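Local structure of neurotoxin (Clostridium botulinum, 2QN0) at residues N400-S404 / N405-L409; I387-D390 / N391-D394. The protein probably cleaves neuronal SNARE proteins, syntaxin and SNAP-25, as the zinc-dependent light-chain protease of botulinum neurotoxin type C1. All coordinates share one frame; numbering follows the deposited sequence.

Contact 1. Residues N400-S404 / N405-L409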
loop_
_atom_site.group_PDB
_atom_site.type_symbol
_atom_site.label_atom_id
_atom_site.label_comp_id
_atom_site.label_asym_id
_atom_site.label_seq_id
_atom_site.Cartn_x
_atom_site.Cartn_y
_atom_site.Cartn_z
ATOM N N ASN A 400 4.158 -20.705 9.560
ATOM C CA ASN A 400 4.099 -22.154 9.357
ATOM C C ASN A 400 5.470 -22.809 9.211
ATOM O O ASN A 400 5.785 -23.424 8.191
ATOM C CB ASN A 400 3.218 -22.441 8.142
ATOM C CG ASN A 400 1.873 -21.743 8.241
ATOM O OD1 ASN A 400 1.222 -21.793 9.284
ATOM N ND2 ASN A 400 1.454 -21.085 7.163
ATOM N N ILE A 401 6.259 -22.688 10.272
ATOM C CA ILE A 401 7.625 -23.204 10.322
ATOM C C ILE A 401 7.721 -24.699 10.629
ATOM O O ILE A 401 7.196 -25.171 11.636
ATOM C CB ILE A 401 8.433 -22.423 11.378
ATOM C CG1 ILE A 401 8.357 -20.921 11.072
ATOM C CG2 ILE A 401 9.883 -22.892 11.387
ATOM C CD1 ILE A 401 8.830 -20.029 12.206
ATOM N N PRO A 402 8.407 -25.458 9.759
ATOM C CA PRO A 402 8.592 -26.906 9.912
ATOM C C PRO A 402 9.307 -27.278 11.213
ATOM O O PRO A 402 8.930 -28.238 11.886
ATOM C CB PRO A 402 9.416 -27.279 8.680
ATOM C CG PRO A 402 8.980 -26.267 7.666
ATOM C CD PRO A 402 8.969 -24.998 8.477
ATOM N N LYS A 403 10.337 -26.509 11.555
ATOM C CA LYS A 403 11.115 -26.742 12.769
ATOM C C LYS A 403 10.240 -26.660 14.013
ATOM O O LYS A 403 10.546 -27.268 15.041
ATOM C CB LYS A 403 12.241 -25.712 12.875
ATOM C CG LYS A 403 13.117 -25.874 14.109
ATOM C CD LYS A 403 14.028 -24.672 14.307
ATOM C CE LYS A 403 13.222 -23.408 14.588
ATOM N NZ LYS A 403 14.092 -22.215 14.775
ATOM N N SER A 404 9.156 -25.899 13.919
ATOM C CA SER A 404 8.234 -25.739 15.037
ATOM C C SER A 404 7.110 -26.761 14.920
ATOM O O SER A 404 6.260 -26.863 15.804
ATOM C CB SER A 404 7.636 -24.328 15.031
ATOM O OG SER A 404 8.650 -23.335 15.040
ATOM N N ASN A 405 7.116 -27.516 13.826
ATOM C CA ASN A 405 6.088 -28.521 13.569
ATOM C C ASN A 405 4.742 -27.830 13.370
ATOM O O ASN A 405 3.701 -28.331 13.795
ATOM C CB ASN A 405 6.006 -29.515 14.730
ATOM C CG ASN A 405 7.294 -30.290 14.917
ATOM O OD1 ASN A 405 7.767 -30.959 13.997
ATOM N ND2 ASN A 405 7.872 -30.199 16.108
ATOM N N LEU A 406 4.782 -26.674 12.718
ATOM C CA LEU A 406 3.586 -25.881 12.449
ATOM C C LEU A 406 3.389 -25.702 10.949
ATOM O O LEU A 406 2.685 -24.792 10.512
ATOM C CB LEU A 406 3.717 -24.503 13.103
ATOM C CG LEU A 406 3.710 -24.431 14.630
ATOM C CD1 LEU A 406 4.106 -23.034 15.077
ATOM C CD2 LEU A 406 2.327 -24.797 15.153
ATOM N N ASN A 407 4.006 -26.577 10.163
ATOM C CA ASN A 407 3.920 -26.497 8.711
ATOM C C ASN A 407 2.780 -27.308 8.097
ATOM O O ASN A 407 2.539 -27.222 6.894
ATOM C CB ASN A 407 5.247 -26.944 8.097
ATOM C CG ASN A 407 5.615 -28.362 8.484
ATOM O OD1 ASN A 407 5.673 -28.699 9.667
ATOM N ND2 ASN A 407 5.865 -29.202 7.487
ATOM N N VAL A 408 2.084 -28.093 8.911
ATOM C CA VAL A 408 0.980 -28.905 8.410
ATOM C C VAL A 408 -0.351 -28.180 8.583
ATOM O O VAL A 408 -0.654 -27.661 9.656
ATOM C CB VAL A 408 0.907 -30.269 9.137
ATOM C CG1 VAL A 408 -0.237 -31.101 8.579
ATOM C CG2 VAL A 408 2.226 -31.016 8.970
ATOM N N LEU A 409 -1.136 -28.149 7.511
ATOM C CA LEU A 409 -2.441 -27.496 7.512
ATOM C C LEU A 409 -2.432 -26.101 8.133
ATOM O O LEU A 409 -3.322 -25.744 8.908
ATOM C CB LEU A 409 -3.477 -28.380 8.219
ATOM C CG LEU A 409 -3.761 -29.717 7.521
ATOM C CD1 LEU A 409 -4.803 -30.501 8.301
ATOM C CD2 LEU A 409 -4.243 -29.461 6.101
HETATM O O HOH W 1 7.755 -30.639 11.253
#
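The carbonyl of Ile-401 and the amide of Leu-406 close a short turn in the long loop between strands 383-384 and 422-423, and the bonds that hold it follow the Schellman pattern. The outer 6→1 bond runs from Leu-406 N to Ile-401 O at 3.0 Å, almost straight (165° at the hydrogen). Inside it, Asn-405 N reaches Pro-402 O at 2.8 Å, the donor standing above the carbonyl plane. Ile-401 O is gripped twice, because Ser-404 N also bonds to it, from the opposite face of its plane. The chain can turn this way because Asn-405 adopts a left-handed conformation (phi 65°), which asparagine tolerates better than most residues with a side chain. Pro-402 suits the opening of the turn: its ring fixes phi near the helical value, and since the first residues of a helical turn need no amide donor, the lack of an N-H probably costs little.

Beyond the backbone, the ring of Pro-402 lies roughly perpendicular to the side chain of Asn-407, with Pro-402 CG 3.8 Å from Asn-407 CB. Asn-407 is folded back with CG between its own N and carbonyl carbon (chi1 59°), and this brings OD1 over Pro-402 CA. On another flank, Ser-404 CB packs on Leu-406 CD1 at 3.8 Å, while the leucine also meets Met-411 and Asn-418. Asn-400 turns its amide to Gln-413, through ND2, and its CA-H makes a contact with Leu-406 O. One water lies 2.7 Å from Pro-402 O and 2.8 Å from Asn-405 OD1, placed to donate to either oxygen.

Contact 2. Residues I387-D390 / N391-D394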
loop_
_atom_site.group_PDB
_atom_site.type_symbol
_atom_site.label_atom_id
_atom_site.label_comp_id
_atom_site.label_asym_id
_atom_site.label_seq_id
_atom_site.Cartn_x
_atom_site.Cartn_y
_atom_site.Cartn_z
ATOM N N ILE A 387 7.053 -10.982 15.294
ATOM C CA ILE A 387 7.465 -11.434 13.974
ATOM C C ILE A 387 8.941 -11.256 13.635
ATOM O O ILE A 387 9.405 -11.772 12.620
ATOM C CB ILE A 387 6.606 -10.778 12.866
ATOM C CG1 ILE A 387 6.724 -9.257 12.929
ATOM C CG2 ILE A 387 5.144 -11.192 13.040
ATOM C CD1 ILE A 387 5.993 -8.556 11.795
ATOM N N LEU A 388 9.682 -10.539 14.474
ATOM C CA LEU A 388 11.113 -10.365 14.217
ATOM C C LEU A 388 11.879 -11.596 14.711
ATOM O O LEU A 388 13.028 -11.823 14.327
ATOM C CB LEU A 388 11.643 -9.104 14.906
ATOM C CG LEU A 388 11.165 -7.764 14.331
ATOM C CD1 LEU A 388 11.824 -6.610 15.075
ATOM C CD2 LEU A 388 11.512 -7.696 12.851
ATOM N N ASP A 389 11.230 -12.391 15.556
ATOM C CA ASP A 389 11.829 -13.609 16.109
ATOM C C ASP A 389 11.693 -14.734 15.086
ATOM O O ASP A 389 10.585 -15.201 14.825
ATOM C CB ASP A 389 11.100 -13.998 17.400
ATOM C CG ASP A 389 11.758 -15.162 18.129
ATOM O OD1 ASP A 389 12.448 -15.982 17.483
ATOM O OD2 ASP A 389 11.563 -15.265 19.358
ATOM N N ASP A 390 12.810 -15.181 14.512
ATOM C CA ASP A 390 12.760 -16.246 13.512
ATOM C C ASP A 390 12.182 -17.566 14.011
ATOM O O ASP A 390 11.877 -18.449 13.212
ATOM C CB ASP A 390 14.145 -16.495 12.905
ATOM C CG ASP A 390 14.535 -15.439 11.886
ATOM O OD1 ASP A 390 13.639 -14.938 11.173
ATOM O OD2 ASP A 390 15.737 -15.120 11.783
ATOM N N ASN A 391 12.042 -17.711 15.323
ATOM C CA ASN A 391 11.470 -18.934 15.877
ATOM C C ASN A 391 9.951 -18.816 15.844
ATOM O O ASN A 391 9.235 -19.774 16.128
ATOM C CB ASN A 391 11.924 -19.144 17.323
ATOM C CG ASN A 391 13.409 -19.421 17.433
ATOM O OD1 ASN A 391 13.939 -20.298 16.751
ATOM N ND2 ASN A 391 14.089 -18.677 18.298
ATOM N N VAL A 392 9.475 -17.626 15.497
ATOM C CA VAL A 392 8.044 -17.345 15.435
ATOM C C VAL A 392 7.581 -17.097 14.005
ATOM O O VAL A 392 6.559 -17.629 13.564
ATOM C CB VAL A 392 7.702 -16.093 16.277
ATOM C CG1 VAL A 392 6.238 -15.711 16.090
ATOM C CG2 VAL A 392 7.988 -16.364 17.749
ATOM N N TYR A 393 8.355 -16.298 13.282
ATOM C CA TYR A 393 8.016 -15.929 11.916
ATOM C C TYR A 393 9.293 -15.759 11.098
ATOM O O TYR A 393 10.166 -14.980 11.474
ATOM C CB TYR A 393 7.250 -14.603 11.954
ATOM C CG TYR A 393 6.659 -14.151 10.638
ATOM C CD1 TYR A 393 5.385 -14.557 10.250
ATOM C CD2 TYR A 393 7.373 -13.306 9.787
ATOM C CE1 TYR A 393 4.827 -14.127 9.041
ATOM C CE2 TYR A 393 6.831 -12.873 8.576
ATOM C CZ TYR A 393 5.556 -13.287 8.213
ATOM O OH TYR A 393 5.009 -12.856 7.025
ATOM N N ASP A 394 9.417 -16.491 9.995
ATOM C CA ASP A 394 10.602 -16.335 9.161
ATOM C C ASP A 394 10.248 -16.005 7.716
ATOM O O ASP A 394 9.096 -16.130 7.298
ATOM C CB ASP A 394 11.521 -17.570 9.229
ATOM C CG ASP A 394 10.872 -18.842 8.710
ATOM O OD1 ASP A 394 10.070 -18.789 7.757
ATOM O OD2 ASP A 394 11.197 -19.921 9.251
HETATM O O HOH W 2 12.336 -17.659 20.370
HETATM O O HOH W 3 12.878 -19.970 11.334
#
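The ring of Tyr-393 carries Ile-387 CG2 over one face, 4.1 Å from Tyr-393 CG, and the two side chains run alongside one another in the same direction; Phe-399 meets the ring in an edge-to-face arrangement. A branched aliphatic suits this buried place because its methyl can rest on the ring while Ile-387 CB packs against Tyr-393 CB at 4.0 Å. The other flat pair is polar: the carboxylate of Asp-389 and the amide of Asn-391 have planes 67° apart. With Asp-389 CG swung opposite its backbone N (chi1 -173°), OD1 lies beside the chain ahead and accepts Asn-391 N at 2.8 Å from above the carboxylate plane. This is an Asx turn, which aspartate suits through its short acid arm. A water joins Asp-389 OD2 to Asn-391 ND2, while Asn-391 OD1 accepts a hydrogen bond from Lys-403 NZ.

Asp-389 also organises the turn through its carbonyl. Its O accepts Val-392 N at 2.8 Å, closing a type I beta turn, and Tyr-393 N at 2.9 Å, the latter nearly in line with the C=O bond. Val-392 CG2 packs on Asp-389 CB at 3.9 Å. A second water spans Asp-390 O and Asp-394 OD2, while Asp-394 OD1 takes the backbone N of Asn-397.

Helix 80-97 binds the turn through Lys-92, whose NZ forms a salt bridge with Asp-390 and hydrogen bonds with the carbonyls of Ile-387 and Tyr-393. The hydroxyl of Tyr-393 hydrogen-bonds to Asp-222, and its side chain packs on Leu-93 of helix 80-97 and on Pro-223 and Ile-224 of helix 223-238, which bears the zinc ligands His-229 and His-233.

In the fold
Both contacts are one-piece turns in the loop between strands 383-384 and 422-423, their centres 13 Å apart, and both are partly buried, with two buried residues each. Contact 2 lies nearer the centre of the chain (about 23 Å against 29 Å, centre to centre), places an aromatic side chain against two helices and ties its charge to a lysine. Contact 1 is nearer the surface, with more exposed residues, and relies mainly on backbone bonds, with loops as neighbours. The two turns meet directly: Lys-403 NZ probably hydrogen-bonds to Asn-391 OD1 at 2.8 Å, and Ile-401 lays CD1 against the backbone oxygens of Asp-390 and Val-392 and CG1 near Asp-394 OD2.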